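Local coordinates for protein amidohydrolase (Xanthomonas campestris pv. campestris, PDB 4DZH) that probably deaminates adenosine-type substrates such as 5'-methylthioadenosine, as a zinc-dependent member of the ATZ/TRZ amidohydrolases, at residues A272-C277 with C302-A307; L381-L386 with D412-G417. One frame throughout, in Å; residues are numbered along the deposited sequence.

Interaction 1: A272-C277 with C302-A307; sequences AEIHLC and CALQRA
I274 meets A303, L304 and A307 where two outer helices of the TIM barrel, 271-280 and 301-306, lie beside each other. The CA atoms of I274 and L304 are 6.0 Å apart, those of H275 and A307 6.7 Å.

The apolar contacts are divided among the branches of I274. With chi1 at -61°, CG2 is anti to the backbone N while CG1 is anti to the carbonyl carbon, and the extended second torsion carries CD1 to the far end of the side chain. There CD1 of I274 rests against CB of A303 at 3.6 Å. CG2 of I274 presses on CB of A307 at 3.4 Å, closer than usual for two carbons and hence a tight spot. L304 adds its CD2, which lies 4.0 Å from CG2 of I274 and equally far from its CG1; the two branched side chains cross at a slant.

A second kind of contact involves a ring. The methyl of A307 sits over one face of the H275 imidazole, with CB of A307 4.2 Å from CE1 of H275. NE2 of that imidazole is hydrogen-bonded to OE1 of E271 one turn earlier, which probably restrains the ring's rotation.

The methyl thus serves two neighbours from just beyond the helix end: A307 is the first residue to leave helical geometry, and its N makes weak bonds to O of both A303 and L304.

The charged side chains of E273 and R306 pair outside the contact, with R246 and D343. No hydrogen bond crosses between 272-277 and 302-307, so the contact there is apolar, and the small methyls of A303 and A307 are consistent with the close approach of I274.

Interaction 2: L381-L386 with D412-G417; sequences LVCVDL and DVWIAG
An antiparallel strand pair in the small β-domain that flanks the barrel, as in other ATZ/TRZ enzymes, sets L381, V382 and C383 opposite W414, V413 and D412. The strand axes run at 174° to each other. L381 and W414 form a hydrogen-bonded pair through two reciprocal bonds, L381 N to W414 O and W414 N to L381 O, each 2.9 Å. In the next hydrogen-bonded pair a single bond, C383 N to D412 O, also 2.9 Å, joins the strands, and D412 N is buried without a partner in the model. Between them V382 and V413 are a non-hydrogen-bonded pair, with CA of V382 3.4 Å from D412 O in a CA-H...O contact.

On the face carrying L381, C383, D412 and W414, the indole turns its edge to the partner strand. Its chi2 of -99° directs the six-membered ring toward strand 381-385, so that the edge formed by CE3, CZ3 and CH2 meets L381 and C383. CE3 of W414 is 4.0 Å from CB of L381. SG of C383 lies 3.9 Å from CZ3 of W414, close to the ring plane: a sulfur-aromatic contact at the edge. On the other face the two valines lie side by side, their CG2 atoms, of V382 and V413, 4.1 Å apart.

D412 gives its carboxylate to R66 in a salt bridge and to Q423 N. The W414 side chain touches L16 and I18 of strand 16-20, which belongs to another sheet. Strand 381-385 is flanked on its other edge by strand 69-80, through V382 with M72 and V384 with A70, and strand 410-415 pairs onward with 418-422.

Overall arrangement
Interaction 1 closes before interaction 2 opens along the chain, and the two do not touch: their centres are 33 Å apart and their nearest atoms about 22 Å. One lies on the outside of the barrel, with its centre 21 Å from that of the chain; the other lies within a sheet, 16 Å from it. Both are away from the metal sites and connect to them only along the chain or sheet. Helix 301-306 leads into strand 310-313, and the zinc ligand D316 follows just after that strand. Strand 381-385 pairs near the start of strand 69-80, whereas the zinc ligand H79 is near its end. H81 and H228 complete that zinc site.

Interaction 1: A272-C277 with C302-A307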
# COMPACT_ATOMS: atom_id res chain seq x y z
N ALA A 272 29.16 -3.94 11.11
CA ALA A 272 30.36 -3.42 10.47
C ALA A 272 30.01 -2.63 9.22
O ALA A 272 30.42 -1.47 9.04
CB ALA A 272 31.28 -4.58 10.11
N GLU A 273 29.22 -3.26 8.37
CA GLU A 273 28.81 -2.62 7.11
C GLU A 273 27.99 -1.35 7.31
O GLU A 273 28.24 -0.33 6.61
CB GLU A 273 28.13 -3.64 6.22
CG GLU A 273 29.18 -4.61 5.69
CD GLU A 273 28.62 -5.88 5.08
OE1 GLU A 273 27.45 -6.16 5.32
OE2 GLU A 273 29.39 -6.57 4.36
N ILE A 274 27.11 -1.36 8.32
CA ILE A 274 26.32 -0.18 8.66
C ILE A 274 27.18 1.00 9.02
O ILE A 274 27.07 2.09 8.41
CB ILE A 274 25.30 -0.46 9.76
CG1 ILE A 274 24.31 -1.54 9.34
CG2 ILE A 274 24.52 0.79 10.07
CD1 ILE A 274 23.28 -1.80 10.38
N HIS A 275 28.08 0.78 9.98
CA HIS A 275 29.04 1.80 10.38
C HIS A 275 30.03 2.15 9.28
O HIS A 275 30.43 3.33 9.13
CB HIS A 275 29.67 1.45 11.75
CG HIS A 275 28.65 1.38 12.84
ND1 HIS A 275 28.27 2.49 13.56
CD2 HIS A 275 27.85 0.37 13.25
CE1 HIS A 275 27.32 2.15 14.41
NE2 HIS A 275 27.05 0.87 14.25
N LEU A 276 30.37 1.16 8.45
CA LEU A 276 31.14 1.45 7.24
C LEU A 276 30.45 2.52 6.40
O LEU A 276 31.10 3.52 5.98
CB LEU A 276 31.39 0.18 6.41
CG LEU A 276 32.34 0.40 5.21
CD1 LEU A 276 33.69 1.03 5.65
CD2 LEU A 276 32.58 -0.87 4.40
N CYS A 277 29.15 2.33 6.16
CA CYS A 277 28.37 3.24 5.33
C CYS A 277 28.31 4.60 6.00
O CYS A 277 28.58 5.63 5.35
CB CYS A 277 26.97 2.67 5.06
SG CYS A 277 26.97 1.13 4.05
N CYS A 302 15.74 0.44 10.02
CA CYS A 302 15.83 1.12 11.30
C CYS A 302 17.30 1.15 11.77
O CYS A 302 17.78 2.18 12.25
CB CYS A 302 14.98 0.42 12.34
SG CYS A 302 15.12 1.20 13.96
N ALA A 303 18.00 0.04 11.59
CA ALA A 303 19.41 0.00 12.02
C ALA A 303 20.24 1.05 11.29
O ALA A 303 21.08 1.75 11.90
CB ALA A 303 20.00 -1.39 11.85
N LEU A 304 20.01 1.17 9.98
CA LEU A 304 20.78 2.09 9.16
C LEU A 304 20.44 3.51 9.56
O LEU A 304 21.33 4.34 9.65
CB LEU A 304 20.43 1.90 7.68
CG LEU A 304 20.98 0.65 7.01
CD1 LEU A 304 20.24 0.32 5.72
CD2 LEU A 304 22.46 0.88 6.68
N GLN A 305 19.15 3.79 9.75
CA GLN A 305 18.77 5.15 10.06
C GLN A 305 19.38 5.58 11.42
O GLN A 305 19.92 6.67 11.54
CB GLN A 305 17.23 5.29 10.00
CG GLN A 305 16.75 6.70 10.19
CD GLN A 305 16.55 7.00 11.65
OE1 GLN A 305 16.17 6.11 12.42
NE2 GLN A 305 16.81 8.23 12.04
N ARG A 306 19.30 4.71 12.41
CA ARG A 306 19.80 5.11 13.72
C ARG A 306 21.32 5.16 13.77
O ARG A 306 21.90 5.79 14.66
CB ARG A 306 19.23 4.24 14.83
CG ARG A 306 17.70 4.39 14.88
CD ARG A 306 17.03 3.49 15.88
NE ARG A 306 15.63 3.88 16.05
CZ ARG A 306 14.75 3.22 16.79
NH1 ARG A 306 15.13 2.12 17.45
NH2 ARG A 306 13.49 3.65 16.89
N ALA A 307 21.97 4.54 12.79
CA ALA A 307 23.43 4.62 12.72
C ALA A 307 23.87 5.81 11.89
O ALA A 307 25.05 5.97 11.56
CB ALA A 307 23.99 3.35 12.17

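Interaction 2: L381-L386 with D412-G417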
# COMPACT_ATOMS: atom_id res chain seq x y z
N LEU A 381 7.16 21.03 -5.16
CA LEU A 381 6.15 21.06 -4.10
C LEU A 381 4.94 20.25 -4.50
O LEU A 381 4.61 20.17 -5.70
CB LEU A 381 5.70 22.49 -3.84
CG LEU A 381 6.84 23.44 -3.49
CD1 LEU A 381 6.37 24.88 -3.51
CD2 LEU A 381 7.37 23.07 -2.12
N VAL A 382 4.28 19.71 -3.48
CA VAL A 382 3.07 18.90 -3.67
C VAL A 382 2.00 19.29 -2.65
O VAL A 382 2.29 19.42 -1.44
CB VAL A 382 3.44 17.40 -3.52
CG1 VAL A 382 2.14 16.55 -3.58
CG2 VAL A 382 4.37 17.00 -4.65
N CYS A 383 0.76 19.42 -3.14
CA CYS A 383 -0.43 19.60 -2.29
C CYS A 383 -1.12 18.25 -2.19
O CYS A 383 -1.43 17.65 -3.22
CB CYS A 383 -1.40 20.60 -2.92
SG CYS A 383 -0.91 22.32 -2.59
N VAL A 384 -1.35 17.81 -0.96
CA VAL A 384 -2.10 16.56 -0.71
C VAL A 384 -3.41 16.98 -0.06
O VAL A 384 -3.38 17.53 1.04
CB VAL A 384 -1.30 15.62 0.25
CG1 VAL A 384 -2.02 14.28 0.37
CG2 VAL A 384 0.06 15.36 -0.33
N ASP A 385 -4.54 16.69 -0.71
CA ASP A 385 -5.86 16.94 -0.10
C ASP A 385 -6.00 16.08 1.14
O ASP A 385 -5.86 14.86 1.01
CB ASP A 385 -6.96 16.59 -1.09
CG ASP A 385 -8.34 16.75 -0.49
OD1 ASP A 385 -8.53 17.71 0.31
OD2 ASP A 385 -9.22 15.91 -0.80
N LEU A 386 -6.21 16.65 2.32
CA LEU A 386 -6.41 15.89 3.56
C LEU A 386 -7.90 15.92 4.03
O LEU A 386 -8.25 15.31 5.06
CB LEU A 386 -5.44 16.29 4.65
CG LEU A 386 -3.98 15.95 4.37
CD1 LEU A 386 -3.16 16.45 5.55
CD2 LEU A 386 -3.75 14.43 4.15
N ASP A 412 -2.07 18.84 -6.59
CA ASP A 412 -1.24 19.79 -7.33
C ASP A 412 0.24 19.50 -7.12
O ASP A 412 0.64 19.14 -6.02
CB ASP A 412 -1.56 21.24 -6.92
CG ASP A 412 -3.06 21.60 -7.09
OD1 ASP A 412 -3.48 22.05 -8.19
OD2 ASP A 412 -3.82 21.39 -6.13
N VAL A 413 0.98 19.70 -8.19
CA VAL A 413 2.42 19.44 -8.21
C VAL A 413 3.13 20.52 -9.01
O VAL A 413 2.73 20.86 -10.15
CB VAL A 413 2.67 18.10 -8.91
CG1 VAL A 413 4.19 17.89 -9.10
CG2 VAL A 413 2.06 16.99 -8.08
N TRP A 414 4.21 21.04 -8.43
CA TRP A 414 5.10 21.98 -9.13
C TRP A 414 6.51 21.43 -9.09
O TRP A 414 6.92 20.86 -8.07
CB TRP A 414 5.13 23.32 -8.42
CG TRP A 414 3.82 24.05 -8.35
CD1 TRP A 414 3.40 25.07 -9.18
CD2 TRP A 414 2.79 23.86 -7.39
NE1 TRP A 414 2.16 25.52 -8.78
CE2 TRP A 414 1.77 24.81 -7.67
CE3 TRP A 414 2.63 23.00 -6.29
CZ2 TRP A 414 0.59 24.88 -6.94
CZ3 TRP A 414 1.43 23.09 -5.55
CH2 TRP A 414 0.44 24.02 -5.87
N ILE A 415 7.25 21.66 -10.18
CA ILE A 415 8.68 21.31 -10.28
C ILE A 415 9.38 22.58 -10.75
O ILE A 415 9.08 23.13 -11.83
CB ILE A 415 8.98 20.15 -11.26
CG1 ILE A 415 8.19 18.91 -10.83
CG2 ILE A 415 10.52 19.85 -11.34
CD1 ILE A 415 8.53 17.64 -11.68
N ALA A 416 10.31 23.04 -9.91
CA ALA A 416 10.97 24.35 -10.15
C ALA A 416 9.91 25.46 -10.35
O ALA A 416 10.06 26.36 -11.21
CB ALA A 416 11.92 24.27 -11.33
N GLY A 417 8.83 25.36 -9.58
CA GLY A 417 7.76 26.34 -9.61
C GLY A 417 6.85 26.26 -10.83
O GLY A 417 5.93 27.08 -10.93